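Local coordinates for RahU protein (Pseudomonas aeruginosa PAO1, PDB 6ZC2), which is an aegerolysin that interacts with the membrane lipid ceramide phosphorylethanolamine, at residues Val11-Ser16 / Met50-Gly55; Lys15-Val20 / Cys78-Thr83; Ala4-Val9 / Ile125-Leu130. All coordinates share one frame; numbering follows the deposited sequence. Where two conformers were deposited one is given.

Overall arrangement
RahU illustrates how a beta-sandwich is held together both within its sheets and between them. Interaction 3 pairs strand 6-13 with strand 126-134 inside the mixed sheet. Farther along, interaction 1 packs the end of strand 6-13 against strand 51-53, at the border of the antiparallel sheet, with the two centres about 18 Å apart and Val-12 N to Leu-130 O at 2.9 Å, probably a hydrogen bond. Interaction 2, centred about 8 Å from interaction 1 and about 23 Å from interaction 3, joins strands 19-27 and 72-80 of that second sheet; Val-52 N and Val-20 O, 2.8 Å apart, probably bond interactions 1 and 2. Ethanediol molecules sit at interactions 1 and 3.

Interaction 1. Residues Val11-Ser16 / Met50-Gly55; sequences VVVSKS and MNVQAG. With EDO (1,2-ethanediol), chain H.
Val-13 and Val-52 meet through methyl groups, with Val-13 CG2 3.7 Å from Val-52 CG1 and the two side chains crossing at a slant. The same Val-13 CG2 also lies 3.6 Å from the carbonyl Val-52 O. A second valine joins from farther back on the strand, where Val-11 CG1 reaches Val-52 CG1 at 4.1 Å, so that Val-11 and Val-13 both pack on Val-52. With its CG1 opposite the backbone N (chi1 176°), Val-13 sends that methyl to the Ala-54 backbone and leaves CG2 to Val-52. Close by, Ala-54 CA makes a C-H...O contact of 3.3 Å with Val-13 O, and Ala-54 CB packs against the loop where Lys-15 CG passes.

The two segments form no direct hydrogen bonds; water does the polar work. One molecule accepts from Val-13 N at 3.0 Å and donates to Gln-53 O at 2.9 Å, with a weak further bond to Val-11 O. Another bridges Val-13 O and Gly-55 N. Beyond the strand end, Ser-14 OG accepts from Ser-16 N in an ST turn, which shapes the bend leading away. At the far end of the other segment, Asn-51 N donates to an ethanediol oxygen, probably from the crystallisation liquor.

The axes of strands 11-13 and 51-53 cross at 56°, 6.9 Å apart at their closest; the two belong to different sheets. Strand 6-13 bonds to 58-63 and 126-134 in the mixed sheet, while 51-53 borders the antiparallel sheet beside 19-27, whose Val-20 and Ile-22 pack on Val-13 and Val-52.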
loop_
_atom_site.group_PDB
_atom_site.type_symbol
_atom_site.label_atom_id
_atom_site.label_comp_id
_atom_site.label_asym_id
_atom_site.label_seq_id
_atom_site.Cartn_x
_atom_site.Cartn_y
_atom_site.Cartn_z
ATOM N N VAL A 11 1.879 -6.971 1.468
ATOM C CA VAL A 11 1.749 -7.421 0.082
ATOM C C VAL A 11 1.951 -8.935 0.047
ATOM O O VAL A 11 3.058 -9.430 0.292
ATOM C CB VAL A 11 2.742 -6.696 -0.836
ATOM C CG1 VAL A 11 2.599 -7.184 -2.270
ATOM C CG2 VAL A 11 2.534 -5.188 -0.747
ATOM N N VAL A 12 0.873 -9.666 -0.241
ATOM C CA VAL A 12 0.852 -11.128 -0.275
ATOM C C VAL A 12 0.716 -11.555 -1.734
ATOM O O VAL A 12 -0.319 -11.319 -2.369
ATOM C CB VAL A 12 -0.291 -11.697 0.583
ATOM C CG1 VAL A 12 -0.341 -13.222 0.477
ATOM C CG2 VAL A 12 -0.151 -11.242 2.040
ATOM N N VAL A 13 1.754 -12.188 -2.270
ATOM C CA VAL A 13 1.800 -12.602 -3.671
ATOM C C VAL A 13 1.442 -14.078 -3.761
ATOM O O VAL A 13 2.059 -14.922 -3.098
ATOM C CB VAL A 13 3.195 -12.341 -4.269
ATOM C CG1 VAL A 13 3.287 -12.859 -5.706
ATOM C CG2 VAL A 13 3.541 -10.843 -4.187
ATOM N N SER A 14 0.457 -14.398 -4.589
ATOM C CA SER A 14 0.076 -15.783 -4.795
ATOM C C SER A 14 1.089 -16.491 -5.685
ATOM O O SER A 14 1.773 -15.873 -6.511
ATOM C CB SER A 14 -1.292 -15.859 -5.466
ATOM O OG SER A 14 -1.631 -17.209 -5.712
ATOM N N LYS A 15 1.180 -17.808 -5.512
ATOM C CA LYS A 15 1.953 -18.604 -6.452
ATOM C C LYS A 15 1.394 -18.529 -7.872
ATOM O O LYS A 15 2.101 -18.902 -8.812
ATOM C CB LYS A 15 2.070 -20.055 -5.967
ATOM C CG LYS A 15 3.114 -20.216 -4.866
ATOM C CD LYS A 15 3.472 -21.665 -4.588
ATOM C CE LYS A 15 4.769 -22.059 -5.282
ATOM N NZ LYS A 15 5.556 -23.042 -4.487
ATOM N N SER A 16 0.168 -18.028 -8.065
ATOM C CA SER A 16 -0.301 -17.803 -9.428
ATOM C C SER A 16 0.482 -16.706 -10.150
ATOM O O SER A 16 0.369 -16.609 -11.380
ATOM C CB SER A 16 -1.817 -17.533 -9.478
ATOM O OG SER A 16 -2.183 -16.345 -8.795
ATOM N N MET A 50 10.981 -2.316 -5.169
ATOM C CA MET A 50 10.741 -3.564 -4.451
ATOM C C MET A 50 10.192 -4.651 -5.374
ATOM O O MET A 50 9.324 -4.394 -6.215
ATOM C CB MET A 50 9.715 -3.342 -3.334
ATOM C CG MET A 50 10.147 -2.404 -2.233
ATOM S SD MET A 50 8.805 -1.996 -1.087
ATOM C CE MET A 50 8.578 -3.548 -0.234
ATOM N N ASN A 51 10.685 -5.883 -5.190
ATOM C CA ASN A 51 10.112 -7.082 -5.796
ATOM C C ASN A 51 9.685 -8.005 -4.660
ATOM O O ASN A 51 10.506 -8.349 -3.800
ATOM C CB ASN A 51 11.139 -7.804 -6.676
ATOM C CG ASN A 51 11.321 -7.154 -8.039
ATOM O OD1 ASN A 51 10.738 -6.125 -8.341
ATOM N ND2 ASN A 51 12.120 -7.785 -8.880
ATOM N N VAL A 52 8.410 -8.391 -4.642
ATOM C CA VAL A 52 7.847 -9.220 -3.578
ATOM C C VAL A 52 7.616 -10.626 -4.128
ATOM O O VAL A 52 7.005 -10.792 -5.193
ATOM C CB VAL A 52 6.552 -8.607 -3.010
ATOM C CG1 VAL A 52 6.050 -9.431 -1.817
ATOM C CG2 VAL A 52 6.775 -7.154 -2.596
ATOM N N GLN A 53 8.106 -11.638 -3.401
ATOM C CA GLN A 53 8.052 -13.032 -3.831
ATOM C C GLN A 53 6.930 -13.790 -3.130
ATOM O O GLN A 53 6.680 -13.598 -1.933
ATOM C CB GLN A 53 9.372 -13.752 -3.533
ATOM C CG GLN A 53 10.609 -12.989 -3.962
ATOM C CD GLN A 53 10.676 -12.767 -5.461
ATOM O OE1 GLN A 53 10.076 -13.512 -6.243
ATOM N NE2 GLN A 53 11.406 -11.733 -5.873
ATOM N N ALA A 54 6.278 -14.680 -3.877
ATOM C CA ALA A 54 5.284 -15.569 -3.286
ATOM C C ALA A 54 5.875 -16.324 -2.104
ATOM O O ALA A 54 6.981 -16.868 -2.187
ATOM C CB ALA A 54 4.791 -16.562 -4.337
ATOM N N GLY A 55 5.120 -16.363 -1.000
ATOM C CA GLY A 55 5.535 -17.036 0.210
ATOM C C GLY A 55 6.264 -16.165 1.210
ATOM O O GLY A 55 6.383 -16.560 2.381
HETATM C C1 EDO H . 12.154 -5.985 -2.355
HETATM O O1 EDO H . 13.056 -6.095 -3.468
HETATM C C2 EDO H . 12.770 -5.094 -1.286
HETATM O O2 EDO H . 13.490 -5.899 -0.346
HETATM O O HOH W 1 4.253 -12.480 -0.726
HETATM O O HOH W 2 2.859 -14.839 -0.269
#

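Interaction 2. Residues Lys15-Val20 / Cys78-Thr83; sequences KSIGTV and CYDGNT
Val-20 and Tyr-79 come together at the tight end of this contact, where Val-20 CA makes a C-H...O approach of 3.4 Å to Tyr-79 O. The valine adds its methyl CG1, which lies 3.7 Å from the same carbonyl Tyr-79 O and 3.8 Å from Cys-78 CB. A chi1 of 169° sets CG1 opposite the backbone N and swings it toward the neighbouring strand. Both Val-20 and Cys-78 are buried; Met-85 of strand 83-92 touches Val-20, and Leu-132 of the other sheet touches Cys-78.

Toward the chain turns the strands part and the packing gives way to water. Ile-17 CG2 still grazes the carboxylate of Asp-80, 3.9 Å from Asp-80 OD1, with the two side chains at a slant to each other. Between the loop 15-18 and Asp-80 water mediates the polar contact, whereas Tyr-79 bonds directly to the backbone of Gly-21. One water lies near Ile-17 O and Asp-80 OD1, another near Thr-19 O and the same Asp-80 OD1, each at 2.7 Å; both have more acceptors about them than protons to give, so the bridges may be shared or alternate. The other oxygen, OD2, is taken by the hydroxyl of Tyr-111, which would help fix the rotation of the group; Asp-80 also touches Arg-134. Thr-19 turns its hydroxyl elsewhere, to Gln-53.

Just past Asp-80 the chain reverses through Gly-81 and Asn-82. Asp-80 N donates to Thr-83 O at 2.9 Å, and Thr-83 N returns a bond to Asp-80 O at 3.0 Å. This reciprocal pair closes a two-residue beta hairpin, its turn of type II', in the antiparallel sheet of the aegerolysin beta-sandwich, with 19-27 flanking 72-80 across from 83-92.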
loop_
_atom_site.group_PDB
_atom_site.type_symbol
_atom_site.label_atom_id
_atom_site.label_comp_id
_atom_site.label_asym_id
_atom_site.label_seq_id
_atom_site.Cartn_x
_atom_site.Cartn_y
_atom_site.Cartn_z
ATOM N N LYS A 15 1.180 -17.808 -5.512
ATOM C CA LYS A 15 1.953 -18.604 -6.452
ATOM C C LYS A 15 1.394 -18.529 -7.872
ATOM O O LYS A 15 2.101 -18.902 -8.812
ATOM C CB LYS A 15 2.070 -20.055 -5.967
ATOM C CG LYS A 15 3.114 -20.216 -4.866
ATOM C CD LYS A 15 3.472 -21.665 -4.588
ATOM C CE LYS A 15 4.769 -22.059 -5.282
ATOM N NZ LYS A 15 5.556 -23.042 -4.487
ATOM N N SER A 16 0.168 -18.028 -8.065
ATOM C CA SER A 16 -0.301 -17.803 -9.428
ATOM C C SER A 16 0.482 -16.706 -10.150
ATOM O O SER A 16 0.369 -16.609 -11.380
ATOM C CB SER A 16 -1.817 -17.533 -9.478
ATOM O OG SER A 16 -2.183 -16.345 -8.795
ATOM N N ILE A 17 1.281 -15.901 -9.429
ATOM C CA ILE A 17 2.074 -14.825 -10.018
ATOM C C ILE A 17 3.573 -15.018 -9.801
ATOM O O ILE A 17 4.378 -14.751 -10.705
ATOM C CB ILE A 17 1.632 -13.434 -9.513
ATOM C CG1 ILE A 17 0.139 -13.209 -9.760
ATOM C CG2 ILE A 17 2.450 -12.344 -10.198
ATOM C CD1 ILE A 17 -0.370 -11.911 -9.197
ATOM N N GLY A 18 3.976 -15.443 -8.604
ATOM C CA GLY A 18 5.385 -15.684 -8.317
ATOM C C GLY A 18 6.177 -14.486 -7.808
ATOM O O GLY A 18 6.746 -14.533 -6.707
ATOM N N THR A 19 6.240 -13.415 -8.605
ATOM C CA THR A 19 6.926 -12.179 -8.239
ATOM C C THR A 19 6.060 -10.997 -8.654
ATOM O O THR A 19 5.540 -10.971 -9.776
ATOM C CB THR A 19 8.270 -12.061 -8.986
ATOM O OG1 THR A 19 9.092 -13.204 -8.709
ATOM C CG2 THR A 19 9.020 -10.786 -8.584
ATOM N N VAL A 20 5.922 -10.010 -7.763
ATOM C CA VAL A 20 5.252 -8.749 -8.071
ATOM C C VAL A 20 6.254 -7.607 -7.926
ATOM O O VAL A 20 6.916 -7.480 -6.887
ATOM C CB VAL A 20 4.017 -8.520 -7.180
ATOM C CG1 VAL A 20 3.501 -7.083 -7.321
ATOM C CG2 VAL A 20 2.931 -9.528 -7.544
ATOM N N CYS A 78 1.250 -2.283 -8.853
ATOM C CA CYS A 78 1.719 -3.663 -8.833
ATOM C C CYS A 78 1.837 -4.164 -10.267
ATOM O O CYS A 78 0.894 -4.007 -11.057
ATOM C CB CYS A 78 0.732 -4.551 -8.059
ATOM S SG CYS A 78 0.574 -4.121 -6.311
ATOM N N TYR A 79 2.986 -4.771 -10.593
ATOM C CA TYR A 79 3.274 -5.292 -11.926
ATOM C C TYR A 79 3.653 -6.774 -11.883
ATOM O O TYR A 79 4.353 -7.227 -10.970
ATOM C CB TYR A 79 4.424 -4.494 -12.594
ATOM C CG TYR A 79 3.946 -3.256 -13.318
ATOM C CD1 TYR A 79 3.683 -2.070 -12.641
ATOM C CD2 TYR A 79 3.714 -3.290 -14.683
ATOM C CE1 TYR A 79 3.214 -0.949 -13.311
ATOM C CE2 TYR A 79 3.239 -2.181 -15.366
ATOM C CZ TYR A 79 2.996 -1.012 -14.679
ATOM O OH TYR A 79 2.524 0.083 -15.360
ATOM N N ASP A 80 3.199 -7.520 -12.894
ATOM C CA ASP A 80 3.615 -8.900 -13.158
ATOM C C ASP A 80 4.536 -8.821 -14.374
ATOM O O ASP A 80 4.066 -8.781 -15.516
ATOM C CB ASP A 80 2.380 -9.746 -13.456
ATOM C CG ASP A 80 2.716 -11.150 -13.940
ATOM O OD1 ASP A 80 3.870 -11.603 -13.775
ATOM O OD2 ASP A 80 1.805 -11.814 -14.487
ATOM N N GLY A 81 5.843 -8.757 -14.142
ATOM C CA GLY A 81 6.736 -8.454 -15.255
ATOM C C GLY A 81 6.376 -7.112 -15.874
ATOM O O GLY A 81 6.207 -6.110 -15.168
ATOM N N ASN A 82 6.227 -7.088 -17.206
ATOM C CA ASN A 82 5.853 -5.885 -17.944
ATOM C C ASN A 82 4.370 -5.525 -17.839
ATOM O O ASN A 82 3.987 -4.443 -18.302
ATOM C CB ASN A 82 6.219 -6.050 -19.428
ATOM C CG ASN A 82 7.705 -6.262 -19.645
ATOM O OD1 ASN A 82 8.520 -5.522 -19.107
ATOM N ND2 ASN A 82 8.064 -7.266 -20.448
ATOM N N THR A 83 3.530 -6.395 -17.274
ATOM C CA THR A 83 2.077 -6.235 -17.325
ATOM C C THR A 83 1.540 -5.611 -16.037
ATOM O O THR A 83 1.735 -6.164 -14.944
ATOM C CB THR A 83 1.422 -7.595 -17.557
ATOM O OG1 THR A 83 1.951 -8.180 -18.752
ATOM C CG2 THR A 83 -0.087 -7.438 -17.697
HETATM O O HOH W 3 4.008 -14.279 -13.375
HETATM O O HOH W 4 6.123 -11.808 -12.273
#

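Interaction 3. Residues Ala4-Val9 / Ile125-Leu130. With EDO (1,2-ethanediol), chain E.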
loop_
_atom_site.group_PDB
_atom_site.type_symbol
_atom_site.label_atom_id
_atom_site.label_comp_id
_atom_site.label_asym_id
_atom_site.label_seq_id
_atom_site.Cartn_x
_atom_site.Cartn_y
_atom_site.Cartn_z
ATOM N N ALA A 4 0.722 9.614 14.135
ATOM C CA ALA A 4 -0.478 8.868 14.508
ATOM C C ALA A 4 -1.351 8.505 13.310
ATOM O O ALA A 4 -2.193 7.606 13.424
ATOM C CB ALA A 4 -1.291 9.644 15.547
ATOM N N GLU A 5 -1.189 9.185 12.177
ATOM C CA GLU A 5 -1.864 8.799 10.941
ATOM C C GLU A 5 -0.913 7.893 10.166
ATOM O O GLU A 5 0.140 8.347 9.711
ATOM C CB GLU A 5 -2.224 10.041 10.128
ATOM C CG GLU A 5 -3.267 10.943 10.799
ATOM C CD GLU A 5 -2.674 11.866 11.853
ATOM O OE1 GLU A 5 -1.584 12.422 11.600
ATOM O OE2 GLU A 5 -3.300 12.045 12.923
ATOM N N TRP A 6 -1.265 6.612 10.034
ATOM C CA TRP A 6 -0.382 5.661 9.371
ATOM C C TRP A 6 -1.182 4.515 8.763
ATOM O O TRP A 6 -2.292 4.191 9.209
ATOM C CB TRP A 6 0.702 5.120 10.322
ATOM C CG TRP A 6 0.172 4.265 11.460
ATOM C CD1 TRP A 6 -0.334 4.712 12.653
ATOM C CD2 TRP A 6 0.104 2.827 11.515
ATOM N NE1 TRP A 6 -0.716 3.653 13.437
ATOM C CE2 TRP A 6 -0.465 2.486 12.762
ATOM C CE3 TRP A 6 0.461 1.801 10.633
ATOM C CZ2 TRP A 6 -0.673 1.163 13.153
ATOM C CZ3 TRP A 6 0.246 0.484 11.021
ATOM C CH2 TRP A 6 -0.312 0.177 12.276
ATOM N N ILE A 7 -0.579 3.902 7.735
ATOM C CA ILE A 7 -1.052 2.681 7.093
ATOM C C ILE A 7 0.160 1.777 6.893
ATOM O O ILE A 7 1.278 2.249 6.674
ATOM C CB ILE A 7 -1.744 2.986 5.735
ATOM C CG1 ILE A 7 -2.383 1.723 5.128
ATOM C CG2 ILE A 7 -0.754 3.626 4.750
ATOM C CD1 ILE A 7 -3.164 1.972 3.848
ATOM N N ALA A 8 -0.059 0.465 6.969
ATOM C CA ALA A 8 0.967 -0.505 6.601
ATOM C C ALA A 8 0.287 -1.584 5.773
ATOM O O ALA A 8 -0.651 -2.230 6.251
ATOM C CB ALA A 8 1.656 -1.092 7.840
ATOM N N VAL A 9 0.749 -1.765 4.534
ATOM C CA VAL A 9 0.130 -2.679 3.578
ATOM C C VAL A 9 0.994 -3.929 3.459
ATOM O O VAL A 9 2.148 -3.854 3.018
ATOM C CB VAL A 9 -0.060 -2.012 2.207
ATOM C CG1 VAL A 9 -0.836 -2.934 1.284
ATOM C CG2 VAL A 9 -0.749 -0.651 2.359
ATOM N N ILE A 125 -5.340 4.248 9.627
ATOM C CA ILE A 125 -5.862 3.085 8.917
ATOM C C ILE A 125 -5.318 1.805 9.534
ATOM O O ILE A 125 -6.049 0.824 9.716
ATOM C CB ILE A 125 -5.543 3.172 7.411
ATOM C CG1 ILE A 125 -6.343 4.298 6.747
ATOM C CG2 ILE A 125 -5.822 1.833 6.735
ATOM C CD1 ILE A 125 -5.895 4.624 5.326
ATOM N N GLY A 126 -4.022 1.790 9.852
ATOM C CA GLY A 126 -3.406 0.607 10.425
ATOM C C GLY A 126 -3.018 -0.414 9.363
ATOM O O GLY A 126 -2.742 -0.078 8.211
ATOM N N GLU A 127 -2.997 -1.685 9.772
ATOM C CA GLU A 127 -2.548 -2.772 8.905
ATOM C C GLU A 127 -3.657 -3.214 7.957
ATOM O O GLU A 127 -4.771 -3.533 8.389
ATOM C CB GLU A 127 -2.090 -3.970 9.744
ATOM C CG GLU A 127 -0.843 -3.699 10.573
ATOM C CD GLU A 127 -0.270 -4.931 11.264
ATOM O OE1 GLU A 127 -0.977 -5.957 11.377
ATOM O OE2 GLU A 127 0.898 -4.869 11.705
ATOM N N VAL A 128 -3.337 -3.256 6.665
ATOM C CA VAL A 128 -4.219 -3.763 5.619
ATOM C C VAL A 128 -3.451 -4.842 4.868
ATOM O O VAL A 128 -2.294 -4.630 4.496
ATOM C CB VAL A 128 -4.621 -2.641 4.638
ATOM C CG1 VAL A 128 -5.424 -3.203 3.462
ATOM C CG2 VAL A 128 -5.394 -1.548 5.354
ATOM N N THR A 129 -4.082 -5.991 4.639
ATOM C CA THR A 129 -3.472 -7.052 3.843
ATOM C C THR A 129 -3.989 -6.980 2.409
ATOM O O THR A 129 -5.192 -6.822 2.187
ATOM C CB THR A 129 -3.760 -8.430 4.454
ATOM O OG1 THR A 129 -3.229 -8.482 5.784
ATOM C CG2 THR A 129 -3.121 -9.539 3.629
ATOM N N LEU A 130 -3.073 -7.071 1.439
ATOM C CA LEU A 130 -3.385 -7.014 0.011
ATOM C C LEU A 130 -2.951 -8.340 -0.611
ATOM O O LEU A 130 -1.752 -8.609 -0.733
ATOM C CB LEU A 130 -2.650 -5.840 -0.647
ATOM C CG LEU A 130 -2.769 -5.712 -2.166
ATOM C CD1 LEU A 130 -4.219 -5.504 -2.596
ATOM C CD2 LEU A 130 -1.883 -4.579 -2.671
HETATM C C1 EDO E . -6.062 -2.261 11.143
HETATM O O1 EDO E . -6.258 -3.574 10.595
HETATM C C2 EDO E . -5.399 -2.351 12.518
HETATM O O2 EDO E . -3.969 -2.401 12.401
#
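Trp-6 takes a chi1 of 66°, which sets CG between the backbone N and the carbonyl carbon and lets the ring fold back over Gly-126, in a parallel strand pair that joins the first and last strands of this beta-sandwich. The glycine presents CA to one face of the indole, a CH-pi contact in which Gly-126 CA stands 3.7 Å from the centre of the six-membered ring, 15° off its normal and shifted toward the rim. The positive phi of Gly-126 is one a glycine adopts readily. Ala-8 CB meets the indole at its edge, and Lys-38 adds a cation-pi contact.

Three backbone bonds set the pairing: Gly-126 N to Trp-6 O at 3.0 Å, Ala-8 N to Gly-126 O at 3.0 Å and Val-128 N to Ala-8 O at 2.9 Å. Ala-8 N stands 50° out of the plane of the Gly-126 carbonyl, off the lone-pair direction.

On the sheet face opposite Trp-6 apolar groups pack diagonally between the strands. Ile-7 and Ile-125 lie side by side and point the same way, with Ile-7 CG1 3.8 Å from Ile-125 CG2, and farther along Val-9 CG1 crosses Leu-130 CB at a slant, 3.9 Å away. This face looks into the second sheet, where Phe-88, Trp-102 and Phe-104 cover it.

The carboxylate of Glu-127 bonds to Tyr-35. Its backbone edge turned away from strand 6-13 holds an ethanediol, probably from the crystallisation liquor, to which Gly-118 N also bonds: Glu-127 N donates to ethanediol O2 at 2.9 Å, and ethanediol O1 donates to Glu-127 O at 2.7 Å.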